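Chemotaxis transducer (Pseudomonas aeruginosa, PDB 6GCV) binds nitrate directly through its helical PilJ-type ligand-binding domain and mediates nitrate chemotaxis. Local coordinates at residues G25-L30 / E59-D64; S31-R36 / A52-Q57; W93-A98 / S116-E121. All coordinates share one frame; numbering follows the deposited sequence.

In the fold
Three levels of a four-helix bundle show how one domain can join its helices and a second subunit at once. Contacts 1 and 2 both pair helix 18-42 with helix 48-67, centres about 10 Å apart, contact 2 being nearer the turn between them. Contact 3, later in the chain, pairs helix 80-103 with helix 112-137, its centre about 12 Å from contact 2 and 14 Å from contact 1. A Glu-59 to Arg-97 salt bridge ties contacts 1 and 3, while Ser-31 O and Gln-32 NE2 of contact 2 are hydrogen-bonded to Tyr-96 and Ser-119 of contact 3. All three touch the second subunit, and Arg-28 of both subunits binds nitrate beside contact 1.

Contact 1: residues G25-L30 / E59-D64; sequences GAQRML and ERSAAD. With NO3 (nitrate ion), chain D.
Gln-27 lays its carboxamide against Ser-61 and Ala-62, the main meeting of helices 18-42 and 48-67 at this level of the four-helix bundle. The side chain folds at its second torsion (chi2 -64°), which turns the amide across the gap. Its OE1 comes to 3.3 Å from Ser-61 CB, whereas NE2 passes the methyl of Ala-62, with 3.9 Å between NE2 and Ala-62 CB. NE2 finds its acceptor at the carbonyl of Tyr-58, one turn back on the facing helix. No direct hydrogen bond spans the two segments; a water does the joining, donating to Gln-27 OE1 at 2.7 Å and accepting from Ser-61 OG at 2.8 Å. Arg-72 also holds that hydroxyl.

The next residue, Arg-28, serves a different face of the same helix. There its guanidinium presents an edge to nitrate, with NH2 giving a straight bond to O1 of the ion (2.9 Å, 179°) and NE a more bent one to O3 (2.9 Å). The same Arg-28 NE also reaches Gly-25 O at 3.3 Å, while Asn-127 and Asn-22 of the second subunit hold NH1, fixing the guanidinium. Gly-25 O stands over the flat face of the ion, 2.9 Å from the nitrate N, and the missing side chain of Gly-25 leaves O1 room to lie close. Arg-28 of the second subunit also bonds the ion, placing nitrate at the dimer interface.

Nitrate, bonded by an arginine of each subunit, would offset the positive charge gathered there, which is consistent with direct ligand sensing by this domain.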
ATOM      1  N   GLY A  25      -5.704  -3.288  -5.961  1.00 15.68           N
ATOM      2  CA  GLY A  25      -4.370  -3.286  -5.410  1.00 15.97           C
ATOM      3  C   GLY A  25      -4.113  -2.091  -4.507  1.00 15.41           C
ATOM      4  O   GLY A  25      -3.513  -2.247  -3.422  1.00 15.58           O
ATOM      5  N   ALA A  26      -4.591  -0.921  -4.914  1.00 15.34           N
ATOM      6  CA  ALA A  26      -4.374   0.285  -4.122  1.00 14.58           C
ATOM      7  C   ALA A  26      -5.025   0.191  -2.741  1.00 13.53           C
ATOM      8  O   ALA A  26      -4.572   0.867  -1.826  1.00 14.30           O
ATOM      9  CB  ALA A  26      -4.822   1.522  -4.874  1.00 15.50           C
ATOM     10  N   GLN A  27      -6.058  -0.642  -2.587  1.00 13.73           N
ATOM     11  CA  GLN A  27      -6.630  -0.840  -1.250  1.00 13.76           C
ATOM     12  C   GLN A  27      -5.560  -1.322  -0.270  1.00 13.79           C
ATOM     13  O   GLN A  27      -5.578  -1.004   0.918  1.00 13.72           O
ATOM     14  CB  GLN A  27      -7.767  -1.857  -1.272  1.00 14.81           C
ATOM     15  CG  GLN A  27      -8.990  -1.497  -2.098  1.00 14.90           C
ATOM     16  CD  GLN A  27      -9.704  -0.280  -1.557  1.00 13.92           C
ATOM     17  OE1 GLN A  27      -9.194   0.850  -1.646  1.00 14.91           O
ATOM     18  NE2 GLN A  27     -10.922  -0.488  -1.014  1.00 15.37           N
ATOM     19  N   ARG A  28      -4.676  -2.194  -0.753  1.00 14.04           N
ATOM     20  CA  ARG A  28      -3.587  -2.707   0.069  1.00 13.90           C
ATOM     21  C   ARG A  28      -2.757  -1.551   0.618  1.00 13.17           C
ATOM     22  O   ARG A  28      -2.511  -1.438   1.832  1.00 14.29           O
ATOM     23  CB  ARG A  28      -2.675  -3.642  -0.731  1.00 14.56           C
ATOM     24  CG  ARG A  28      -3.380  -4.853  -1.348  1.00 15.77           C
ATOM     25  CD  ARG A  28      -2.418  -5.751  -2.115  1.00 17.14           C
ATOM     26  NE  ARG A  28      -1.856  -5.050  -3.272  1.00 16.50           N
ATOM     27  CZ  ARG A  28      -1.229  -5.673  -4.277  1.00 17.07           C
ATOM     28  NH1 ARG A  28      -1.151  -6.992  -4.293  1.00 18.44           N
ATOM     29  NH2 ARG A  28      -0.738  -4.971  -5.296  1.00 17.77           N
ATOM     30  N   MET A  29      -2.362  -0.661  -0.267  1.00 13.20           N
ATOM     31  CA  MET A  29      -1.600   0.517   0.129  1.00 13.42           C
ATOM     32  C   MET A  29      -2.391   1.394   1.097  1.00 12.87           C
ATOM     33  O   MET A  29      -1.831   1.847   2.111  1.00 13.22           O
ATOM     34  CB  MET A  29      -1.204   1.303  -1.110  1.00 13.67           C
ATOM     35  CG  MET A  29      -0.422   2.570  -0.845  1.00 13.83           C
ATOM     36  SD  MET A  29      -1.455   3.996  -0.400  1.00 14.80           S
ATOM     37  CE  MET A  29      -2.265   4.303  -1.941  1.00 16.67           C
ATOM     38  N   LEU A  30      -3.670   1.632   0.776  1.00 13.29           N
ATOM     39  CA  LEU A  30      -4.420   2.560   1.604  1.00 13.02           C
ATOM     40  C   LEU A  30      -4.535   2.049   3.038  1.00 13.50           C
ATOM     41  O   LEU A  30      -4.482   2.843   3.990  1.00 13.65           O
ATOM     42  CB  LEU A  30      -5.794   2.836   1.001  1.00 12.98           C
ATOM     43  CG  LEU A  30      -5.775   3.629  -0.313  1.00 13.24           C
ATOM     44  CD1 LEU A  30      -7.115   3.560  -0.995  1.00 15.03           C
ATOM     45  CD2 LEU A  30      -5.374   5.075  -0.115  1.00 14.31           C
ATOM     46  N   GLU A  59     -12.907   3.702   1.131  1.00 14.24           N
ATOM     47  CA  GLU A  59     -14.340   3.373   1.126  1.00 15.45           C
ATOM     48  C   GLU A  59     -14.932   3.627  -0.223  1.00 15.79           C
ATOM     49  O   GLU A  59     -15.851   2.907  -0.635  1.00 16.82           O
ATOM     50  CB  GLU A  59     -15.059   4.135   2.213  1.00 16.47           C
ATOM     51  CG  GLU A  59     -14.696   3.645   3.607  1.00 18.69           C
ATOM     52  CD  GLU A  59     -15.634   4.028   4.701  1.00 25.16           C
ATOM     53  OE1 GLU A  59     -16.652   4.719   4.446  1.00 30.76           O
ATOM     54  OE2 GLU A  59     -15.433   3.541   5.817  1.00 31.33           O
ATOM     55  N   ARG A  60     -14.450   4.627  -0.955  1.00 15.57           N
ATOM     56  CA  ARG A  60     -14.952   4.911  -2.286  1.00 16.65           C
ATOM     57  C   ARG A  60     -14.621   3.728  -3.192  1.00 16.32           C
ATOM     58  O   ARG A  60     -15.462   3.221  -3.941  1.00 17.51           O
ATOM     59  CB  ARG A  60     -14.290   6.202  -2.798  1.00 19.11           C
ATOM     60  CG  ARG A  60     -14.717   6.662  -4.158  1.00 20.56           C
ATOM     61  CD  ARG A  60     -14.238   8.070  -4.413  1.00 24.46           C
ATOM     62  NE  ARG A  60     -12.803   8.195  -4.618  1.00 25.91           N
ATOM     63  CZ  ARG A  60     -12.205   8.174  -5.826  1.00 26.65           C
ATOM     64  NH1 ARG A  60     -12.879   7.940  -6.918  1.00 27.25           N
ATOM     65  NH2 ARG A  60     -10.906   8.372  -5.961  1.00 26.52           N
ATOM     66  N   SER A  61     -13.367   3.266  -3.101  1.00 15.70           N
ATOM     67  CA  SER A  61     -12.956   2.129  -3.892  1.00 16.20           C
ATOM     68  C   SER A  61     -13.715   0.871  -3.520  1.00 16.45           C
ATOM     69  O   SER A  61     -14.080   0.112  -4.407  1.00 17.72           O
ATOM     70  CB  SER A  61     -11.457   1.907  -3.754  1.00 15.88           C
ATOM     71  OG  SER A  61     -10.781   2.933  -4.426  1.00 17.49           O
ATOM     72  N   ALA A  62     -13.972   0.653  -2.228  1.00 16.34           N
ATOM     73  CA  ALA A  62     -14.701  -0.538  -1.805  1.00 17.10           C
ATOM     74  C   ALA A  62     -16.103  -0.558  -2.431  1.00 17.69           C
ATOM     75  O   ALA A  62     -16.543  -1.588  -2.927  1.00 19.18           O
ATOM     76  CB  ALA A  62     -14.765  -0.645  -0.297  1.00 17.11           C
ATOM     77  N   ALA A  63     -16.756   0.608  -2.429  1.00 17.54           N
ATOM     78  CA  ALA A  63     -18.090   0.694  -3.009  1.00 18.05           C
ATOM     79  C   ALA A  63     -18.031   0.510  -4.524  1.00 19.21           C
ATOM     80  O   ALA A  63     -18.902  -0.156  -5.109  1.00 19.68           O
ATOM     81  CB  ALA A  63     -18.739   2.020  -2.645  1.00 18.81           C
ATOM     82  N   ASP A  64     -17.015   1.062  -5.178  1.00 18.31           N
ATOM     83  CA  ASP A  64     -16.845   0.873  -6.601  1.00 19.48           C
ATOM     84  C   ASP A  64     -16.638  -0.590  -6.970  1.00 19.31           C
ATOM     85  O   ASP A  64     -17.136  -1.050  -8.007  1.00 20.41           O
ATOM     86  CB  ASP A  64     -15.685   1.725  -7.117  1.00 20.10           C
ATOM     87  CG  ASP A  64     -15.971   3.229  -7.087  1.00 20.46           C
ATOM     88  OD1 ASP A  64     -17.159   3.620  -7.068  1.00 21.16           O
ATOM     89  OD2 ASP A  64     -14.985   4.014  -7.155  1.00 22.26           O
TER
HETATM   90  N   NO3 D 200      -0.836  -1.665  -4.218  1.00 18.92           N
HETATM   91  O1  NO3 D 200      -1.064  -2.074  -5.370  1.00 18.66           O
HETATM   92  O2  NO3 D 200      -0.847  -0.399  -3.958  1.00 19.41           O
HETATM   93  O3  NO3 D 200      -0.557  -2.413  -3.225  1.00 18.97           O
HETATM   94  O   HOH W   1      -8.294   1.772  -4.014  1.00 15.89           O

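Contact 2: residues S31-R36 / A52-Q57; sequences SQKMAR and AATIAQ. With ACT (acetate ion), chain G.
The antiparallel hairpin of helices 18-42 and 48-67 is joined here by Lys-33 and Met-34 against Thr-54 and Ile-55. The axes of segments 31-36 and 52-57 come within 9.2 Å of each other, at 161° between their directions. Lys-33 is extended, with CG opposite its own backbone N (chi1 -176°), and bends only at its last torsion, delivering NZ to Thr-54 OG1 in a 2.9 Å hydrogen bond. Its aliphatic shaft runs past the threonine methyl, Lys-33 CG standing 4.0 Å from Thr-54 CG2. Glu-37 completes the polar cluster: one carboxylate oxygen is bridged to the lysine, the other bonded to the Thr-54 hydroxyl. Glu-37 and Asp-47 also belong to a sodium site near this end of the four-helix bundle, the ion about 8 Å from the Thr-54 side chain, so the cluster borders that site.

The apolar half of the contact is carried by Met-34. Its CB packs 3.9 Å from Thr-54 CG2, and the thioether crosses Ile-55 at about a right angle, with Met-34 SD 4.1 Å from Ile-55 CG1. Trp-93 and Tyr-96 of helix 80-103 also touch this methionine. Arg-36 NH1 makes a weak hydrogen bond to the acetate O, 3.4 Å away; Thr-120 of the second subunit also bonds acetate.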
ATOM      1  N   SER A  31      -4.707   0.741   3.197  1.00 13.68           N
ATOM      2  CA  SER A  31      -4.786   0.183   4.537  1.00 13.38           C
ATOM      3  C   SER A  31      -3.565   0.526   5.381  1.00 13.24           C
ATOM      4  O   SER A  31      -3.677   0.679   6.594  1.00 14.28           O
ATOM      5  CB  SER A  31      -5.016  -1.338   4.473  1.00 13.67           C
ATOM      6  OG  SER A  31      -3.838  -2.079   4.146  1.00 14.38           O
ATOM      7  N   GLN A  32      -2.412   0.579   4.732  1.00 13.16           N
ATOM      8  CA  GLN A  32      -1.167   0.879   5.428  1.00 12.85           C
ATOM      9  C   GLN A  32      -0.963   2.398   5.639  1.00 12.77           C
ATOM     10  O   GLN A  32      -0.507   2.825   6.700  1.00 13.33           O
ATOM     11  CB  GLN A  32       0.006   0.243   4.678  1.00 13.10           C
ATOM     12  CG  GLN A  32      -0.169  -1.248   4.500  1.00 13.47           C
ATOM     13  CD  GLN A  32      -0.331  -1.944   5.805  1.00 13.96           C
ATOM     14  OE1 GLN A  32       0.642  -2.029   6.552  1.00 15.72           O
ATOM     15  NE2 GLN A  32      -1.550  -2.401   6.119  1.00 14.98           N
ATOM     16  N   LYS A  33      -1.314   3.168   4.618  1.00 12.56           N
ATOM     17  CA  LYS A  33      -1.246   4.633   4.732  1.00 12.99           C
ATOM     18  C   LYS A  33      -2.085   5.152   5.885  1.00 12.78           C
ATOM     19  O   LYS A  33      -1.645   6.021   6.653  1.00 13.36           O
ATOM     20  CB  LYS A  33      -1.640   5.278   3.391  1.00 13.27           C
ATOM     21  CG  LYS A  33      -1.519   6.802   3.361  1.00 14.78           C
ATOM     22  CD  LYS A  33      -1.697   7.319   1.939  1.00 17.67           C
ATOM     23  CE  LYS A  33      -1.437   8.814   1.859  1.00 20.52           C
ATOM     24  NZ  LYS A  33      -2.675   9.551   2.186  1.00 25.81           N
ATOM     25  N   MET A  34      -3.300   4.623   6.008  1.00 12.59           N
ATOM     26  CA  MET A  34      -4.163   5.093   7.073  1.00 13.83           C
ATOM     27  C   MET A  34      -3.584   4.725   8.444  1.00 14.01           C
ATOM     28  O   MET A  34      -3.712   5.497   9.405  1.00 13.73           O
ATOM     29  CB  MET A  34      -5.617   4.671   6.891  1.00 17.47           C
ATOM     30  CG  MET A  34      -5.838   3.214   6.901  1.00 16.83           C
ATOM     31  SD  MET A  34      -7.537   2.769   6.461  1.00 16.68           S
ATOM     32  CE  MET A  34      -7.794   3.065   4.723  1.00 17.65           C
ATOM     33  N   ALA A  35      -2.954   3.562   8.548  1.00 13.77           N
ATOM     34  CA  ALA A  35      -2.338   3.193   9.814  1.00 14.37           C
ATOM     35  C   ALA A  35      -1.205   4.170  10.169  1.00 14.15           C
ATOM     36  O   ALA A  35      -1.084   4.612  11.311  1.00 14.38           O
ATOM     37  CB  ALA A  35      -1.807   1.780   9.772  1.00 15.50           C
ATOM     38  N   ARG A  36      -0.360   4.483   9.201  1.00 13.62           N
ATOM     39  CA  ARG A  36       0.682   5.431   9.486  1.00 14.73           C
ATOM     40  C   ARG A  36       0.147   6.797   9.894  1.00 12.76           C
ATOM     41  O   ARG A  36       0.653   7.420  10.811  1.00 13.91           O
ATOM     42  CB  ARG A  36       1.773   5.401   8.467  1.00 19.24           C
ATOM     43  CG  ARG A  36       1.532   5.848   7.129  1.00 21.10           C
ATOM     44  CD  ARG A  36       2.022   7.261   6.888  1.00 22.66           C
ATOM     45  NE  ARG A  36       1.947   7.569   5.475  1.00 22.45           N
ATOM     46  CZ  ARG A  36       1.960   8.778   4.927  1.00 19.96           C
ATOM     47  NH1 ARG A  36       1.713   9.847   5.663  1.00 22.93           N
ATOM     48  NH2 ARG A  36       1.961   8.837   3.577  1.00 18.15           N
ATOM     49  N   ALA A  52      -8.813  11.190   7.362  1.00 14.10           N
ATOM     50  CA  ALA A  52     -10.153  11.116   6.806  1.00 14.85           C
ATOM     51  C   ALA A  52     -10.121  10.911   5.324  1.00 15.13           C
ATOM     52  O   ALA A  52     -10.917  10.130   4.784  1.00 15.37           O
ATOM     53  CB  ALA A  52     -10.978  12.341   7.175  1.00 16.88           C
ATOM     54  N   ALA A  53      -9.267  11.652   4.628  1.00 14.43           N
ATOM     55  CA  ALA A  53      -9.221  11.533   3.177  1.00 15.19           C
ATOM     56  C   ALA A  53      -8.781  10.146   2.721  1.00 14.95           C
ATOM     57  O   ALA A  53      -9.305   9.603   1.736  1.00 15.98           O
ATOM     58  CB  ALA A  53      -8.325  12.608   2.617  1.00 16.92           C
ATOM     59  N   THR A  54      -7.805   9.563   3.415  1.00 14.22           N
ATOM     60  CA  THR A  54      -7.332   8.216   3.063  1.00 14.13           C
ATOM     61  C   THR A  54      -8.416   7.163   3.285  1.00 14.11           C
ATOM     62  O   THR A  54      -8.647   6.281   2.441  1.00 15.19           O
ATOM     63  CB  THR A  54      -6.050   7.864   3.846  1.00 13.85           C
ATOM     64  OG1 THR A  54      -5.098   8.909   3.595  1.00 14.91           O
ATOM     65  CG2 THR A  54      -5.513   6.546   3.421  1.00 14.51           C
ATOM     66  N   ILE A  55      -9.101   7.262   4.420  1.00 14.25           N
ATOM     67  CA  ILE A  55     -10.218   6.373   4.712  1.00 14.44           C
ATOM     68  C   ILE A  55     -11.303   6.526   3.634  1.00 15.41           C
ATOM     69  O   ILE A  55     -11.837   5.534   3.154  1.00 15.04           O
ATOM     70  CB  ILE A  55     -10.770   6.633   6.119  1.00 14.17           C
ATOM     71  CG1 ILE A  55      -9.738   6.202   7.167  1.00 15.32           C
ATOM     72  CG2 ILE A  55     -12.104   5.940   6.323  1.00 15.56           C
ATOM     73  CD1 ILE A  55     -10.078   6.567   8.573  1.00 17.56           C
ATOM     74  N   ALA A  56     -11.591   7.757   3.225  1.00 14.85           N
ATOM     75  CA  ALA A  56     -12.594   8.003   2.189  1.00 15.55           C
ATOM     76  C   ALA A  56     -12.194   7.393   0.863  1.00 14.98           C
ATOM     77  O   ALA A  56     -13.029   6.814   0.164  1.00 15.62           O
ATOM     78  CB  ALA A  56     -12.872   9.488   2.029  1.00 16.26           C
ATOM     79  N   GLN A  57     -10.905   7.463   0.518  1.00 14.81           N
ATOM     80  CA  GLN A  57     -10.451   6.814  -0.736  1.00 15.53           C
ATOM     81  C   GLN A  57     -10.696   5.300  -0.672  1.00 15.21           C
ATOM     82  O   GLN A  57     -11.151   4.681  -1.658  1.00 15.70           O
ATOM     83  CB  GLN A  57      -8.987   7.109  -0.997  1.00 16.48           C
ATOM     84  CG  GLN A  57      -8.639   8.514  -1.379  1.00 20.41           C
ATOM     85  CD  GLN A  57      -9.004   8.900  -2.792  1.00 22.91           C
ATOM     86  OE1 GLN A  57      -9.598   8.150  -3.579  1.00 24.87           O
ATOM     87  NE2 GLN A  57      -8.654  10.125  -3.119  1.00 29.14           N
TER
HETATM   88  C   ACT G 203      -0.392  12.408   4.282  0.54 17.61           C
HETATM   89  O   ACT G 203       0.825  12.765   4.167  0.54 25.84           O
HETATM   90  OXT ACT G 203      -0.783  11.693   5.272  0.54 19.76           O
HETATM   91  CH3 ACT G 203      -1.345  12.614   3.145  0.54 21.46           C

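Contact 3: residues W93-A98 / S116-E121; sequences WGRYRA and SQYSTE
Tyr-96 OH is gripped from two helices: Ser-119 OG donates to it across 2.9 Å, and the hydroxyl is hydrogen-bonded to the carbonyl O of Ser-31. This phenol thereby links three members of the four-helix bundle, helices 80-103, 112-137 and 18-42, at a buried position. Ser-119 OG has a further partner in Gln-32 NE2, so a short polar chain, Gln-32 to Ser-119 to Tyr-96 to Ser-31 O, crosses between the helices.

The two short helix axes lie 10.2 Å apart at 143°, and the gap is filled by two tyrosines that slide past each other in opposite directions. With CG across from its backbone N, Tyr-96 sends its ring toward Ser-119, its CE1 lying 3.5 Å from Ser-119 CA. Tyr-118 points back the other way, and Tyr-96 CB sits at the edge of its ring, in plane, 3.9 Å from Tyr-118 CD2. Ile-92 and Met-99 also touch this ring.

Arg-95, modelled in two conformers, meets the hydroxyl end of Tyr-118. In the one described, the guanidinium is steeply turned against the phenol, 77° between planes, and NE donates nearly within its own plane to Tyr-118 OH, 2.7 Å away at an N-H...O angle of 161°.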
ATOM      1  N   TRP A  93     -12.602  -4.826   7.798  1.00 18.29           N
ATOM      2  CA  TRP A  93     -12.500  -3.384   7.640  1.00 18.13           C
ATOM      3  C   TRP A  93     -13.306  -2.628   8.695  1.00 18.29           C
ATOM      4  O   TRP A  93     -12.820  -1.668   9.283  1.00 17.76           O
ATOM      5  CB  TRP A  93     -12.927  -2.979   6.213  1.00 18.88           C
ATOM      6  CG  TRP A  93     -13.210  -1.517   6.082  1.00 18.56           C
ATOM      7  CD1 TRP A  93     -14.392  -0.939   5.846  1.00 21.50           C
ATOM      8  CD2 TRP A  93     -12.282  -0.468   6.252  1.00 16.80           C
ATOM      9  NE1 TRP A  93     -14.261   0.427   5.834  1.00 21.39           N
ATOM     10  CE2 TRP A  93     -12.957   0.734   6.093  1.00 17.53           C
ATOM     11  CE3 TRP A  93     -10.908  -0.426   6.483  1.00 19.03           C
ATOM     12  CZ2 TRP A  93     -12.323   1.950   6.186  1.00 16.92           C
ATOM     13  CZ3 TRP A  93     -10.302   0.791   6.580  1.00 21.04           C
ATOM     14  CH2 TRP A  93     -11.008   1.957   6.440  1.00 19.37           C
ATOM     15  N   GLY A  94     -14.543  -3.038   8.956  1.00 19.70           N
ATOM     16  CA  GLY A  94     -15.323  -2.327   9.971  1.00 20.36           C
ATOM     17  C   GLY A  94     -14.639  -2.269  11.315  1.00 20.11           C
ATOM     18  O   GLY A  94     -14.631  -1.235  11.990  1.00 21.47           O
ATOM     19  N   ARG A  95     -14.048  -3.373  11.725  1.00 19.65           N
ATOM     20  CA  ARG A  95     -13.347  -3.418  13.002  0.60 20.51           C
ATOM     21  C   ARG A  95     -12.062  -2.607  12.957  1.00 19.19           C
ATOM     22  O   ARG A  95     -11.727  -1.905  13.902  1.00 19.34           O
ATOM     23  CB  ARG A  95     -13.082  -4.871  13.403  0.60 21.02           C
ATOM     24  CG  ARG A  95     -14.365  -5.637  13.742  0.60 24.96           C
ATOM     25  CD  ARG A  95     -14.113  -7.082  14.124  0.60 29.26           C
ATOM     26  NE  ARG A  95     -13.919  -7.974  12.978  0.60 32.59           N
ATOM     27  CZ  ARG A  95     -14.896  -8.614  12.324  0.60 37.00           C
ATOM     28  NH1 ARG A  95     -16.166  -8.438  12.663  0.60 39.14           N
ATOM     29  NH2 ARG A  95     -14.603  -9.416  11.305  0.60 39.19           N
ATOM     30  N   TYR A  96     -11.337  -2.691  11.859  1.00 17.40           N
ATOM     31  CA  TYR A  96     -10.087  -1.927  11.702  1.00 17.38           C
ATOM     32  C   TYR A  96     -10.351  -0.440  11.713  1.00 17.35           C
ATOM     33  O   TYR A  96      -9.602   0.335  12.337  1.00 17.87           O
ATOM     34  CB  TYR A  96      -9.426  -2.343  10.387  1.00 16.21           C
ATOM     35  CG  TYR A  96      -8.078  -1.728  10.087  1.00 16.01           C
ATOM     36  CD1 TYR A  96      -6.974  -1.953  10.913  1.00 16.40           C
ATOM     37  CD2 TYR A  96      -7.897  -0.960   8.978  1.00 16.46           C
ATOM     38  CE1 TYR A  96      -5.725  -1.416  10.586  1.00 15.46           C
ATOM     39  CE2 TYR A  96      -6.661  -0.443   8.626  1.00 15.22           C
ATOM     40  CZ  TYR A  96      -5.569  -0.697   9.411  1.00 15.44           C
ATOM     41  OH  TYR A  96      -4.299  -0.270   9.040  1.00 15.82           O
ATOM     42  N   ARG A  97     -11.406  -0.020  11.023  1.00 17.88           N
ATOM     43  CA  ARG A  97     -11.736   1.408  10.967  1.00 19.25           C
ATOM     44  C   ARG A  97     -12.003   1.952  12.364  1.00 18.28           C
ATOM     45  O   ARG A  97     -11.553   3.037  12.720  1.00 19.98           O
ATOM     46  CB  ARG A  97     -12.917   1.632  10.024  1.00 22.60           C
ATOM     47  CG  ARG A  97     -13.251   3.107   9.811  1.00 27.79           C
ATOM     48  CD  ARG A  97     -14.505   3.211   9.000  1.00 31.16           C
ATOM     49  NE  ARG A  97     -15.585   2.531   9.680  1.00 37.10           N
ATOM     50  CZ  ARG A  97     -16.526   1.818   9.082  1.00 37.58           C
ATOM     51  NH1 ARG A  97     -16.565   1.696   7.749  1.00 41.87           N
ATOM     52  NH2 ARG A  97     -17.450   1.248   9.827  1.00 40.35           N
ATOM     53  N   ALA A  98     -12.714   1.179  13.184  1.00 17.54           N
ATOM     54  CA  ALA A  98     -12.979   1.633  14.552  1.00 18.64           C
ATOM     55  C   ALA A  98     -11.669   1.726  15.342  1.00 18.71           C
ATOM     56  O   ALA A  98     -11.479   2.618  16.145  1.00 21.08           O
ATOM     57  CB  ALA A  98     -13.937   0.706  15.252  1.00 20.99           C
ATOM     58  N   SER A 116      -1.628  -3.491  15.155  1.00 17.08           N
ATOM     59  CA  SER A 116      -0.692  -3.926  14.129  1.00 18.34           C
ATOM     60  C   SER A 116      -1.070  -5.277  13.530  1.00 18.39           C
ATOM     61  O   SER A 116      -1.031  -5.471  12.314  1.00 19.32           O
ATOM     62  CB  SER A 116       0.713  -4.014  14.726  1.00 20.35           C
ATOM     63  OG  SER A 116       1.619  -4.462  13.764  1.00 24.56           O
ATOM     64  N   GLN A 117      -1.438  -6.215  14.400  1.00 20.15           N
ATOM     65  CA  GLN A 117      -1.869  -7.527  13.923  0.51 21.97           C
ATOM     66  C   GLN A 117      -3.069  -7.384  12.993  1.00 21.15           C
ATOM     67  O   GLN A 117      -3.168  -8.062  11.958  1.00 21.82           O
ATOM     68  CB  GLN A 117      -2.240  -8.448  15.090  0.51 24.06           C
ATOM     69  CG  GLN A 117      -2.494  -9.906  14.686  0.51 27.78           C
ATOM     70  CD  GLN A 117      -3.876 -10.184  14.100  0.51 31.11           C
ATOM     71  OE1 GLN A 117      -4.818  -9.443  14.330  0.51 39.13           O
ATOM     72  NE2 GLN A 117      -4.000 -11.276  13.356  0.51 36.12           N
ATOM     73  N   TYR A 118      -3.991  -6.522  13.361  1.00 20.14           N
ATOM     74  CA  TYR A 118      -5.177  -6.353  12.572  1.00 19.08           C
ATOM     75  C   TYR A 118      -4.902  -5.655  11.234  1.00 17.48           C
ATOM     76  O   TYR A 118      -5.460  -6.034  10.188  1.00 18.16           O
ATOM     77  CB  TYR A 118      -6.245  -5.643  13.391  1.00 22.11           C
ATOM     78  CG  TYR A 118      -7.595  -6.226  13.128  1.00 26.56           C
ATOM     79  CD1 TYR A 118      -7.926  -7.522  13.513  1.00 29.94           C
ATOM     80  CD2 TYR A 118      -8.494  -5.526  12.382  1.00 27.72           C
ATOM     81  CE1 TYR A 118      -9.165  -8.063  13.213  1.00 33.93           C
ATOM     82  CE2 TYR A 118      -9.744  -6.038  12.105  1.00 28.07           C
ATOM     83  CZ  TYR A 118     -10.077  -7.303  12.506  1.00 30.70           C
ATOM     84  OH  TYR A 118     -11.325  -7.801  12.163  1.00 33.82           O
ATOM     85  N   SER A 119      -3.955  -4.725  11.243  1.00 14.88           N
ATOM     86  CA  SER A 119      -3.523  -4.096   9.995  1.00 15.43           C
ATOM     87  C   SER A 119      -2.941  -5.135   9.031  1.00 15.77           C
ATOM     88  O   SER A 119      -3.250  -5.140   7.830  1.00 16.88           O
ATOM     89  CB  SER A 119      -2.482  -3.008  10.287  1.00 14.65           C
ATOM     90  OG  SER A 119      -2.194  -2.241   9.114  1.00 15.80           O
ATOM     91  N   THR A 120      -2.117  -6.019   9.575  1.00 17.32           N
ATOM     92  CA  THR A 120      -1.501  -7.075   8.783  0.80 18.88           C
ATOM     93  C   THR A 120      -2.544  -8.066   8.271  1.00 18.17           C
ATOM     94  O   THR A 120      -2.471  -8.535   7.126  1.00 18.39           O
ATOM     95  CB  THR A 120      -0.400  -7.743   9.611  0.80 22.90           C
ATOM     96  OG1 THR A 120       0.625  -6.759   9.816  0.80 27.44           O
ATOM     97  CG2 THR A 120       0.148  -9.030   8.937  0.80 24.35           C
ATOM     98  N   GLU A 121      -3.526  -8.393   9.110  1.00 17.39           N
ATOM     99  CA  GLU A 121      -4.594  -9.276   8.712  1.00 18.65           C
ATOM    100  C   GLU A 121      -5.396  -8.697   7.568  1.00 17.73           C
ATOM    101  O   GLU A 121      -5.682  -9.381   6.573  1.00 17.82           O
ATOM    102  CB  GLU A 121      -5.499  -9.608   9.914  1.00 21.60           C
ATOM    103  CG  GLU A 121      -6.697 -10.475   9.568  1.00 25.26           C
ATOM    104  CD  GLU A 121      -7.584 -10.781  10.750  1.00 30.10           C
ATOM    105  OE1 GLU A 121      -7.131 -10.664  11.913  1.00 39.42           O
ATOM    106  OE2 GLU A 121      -8.732 -11.203  10.510  1.00 35.60           O
TER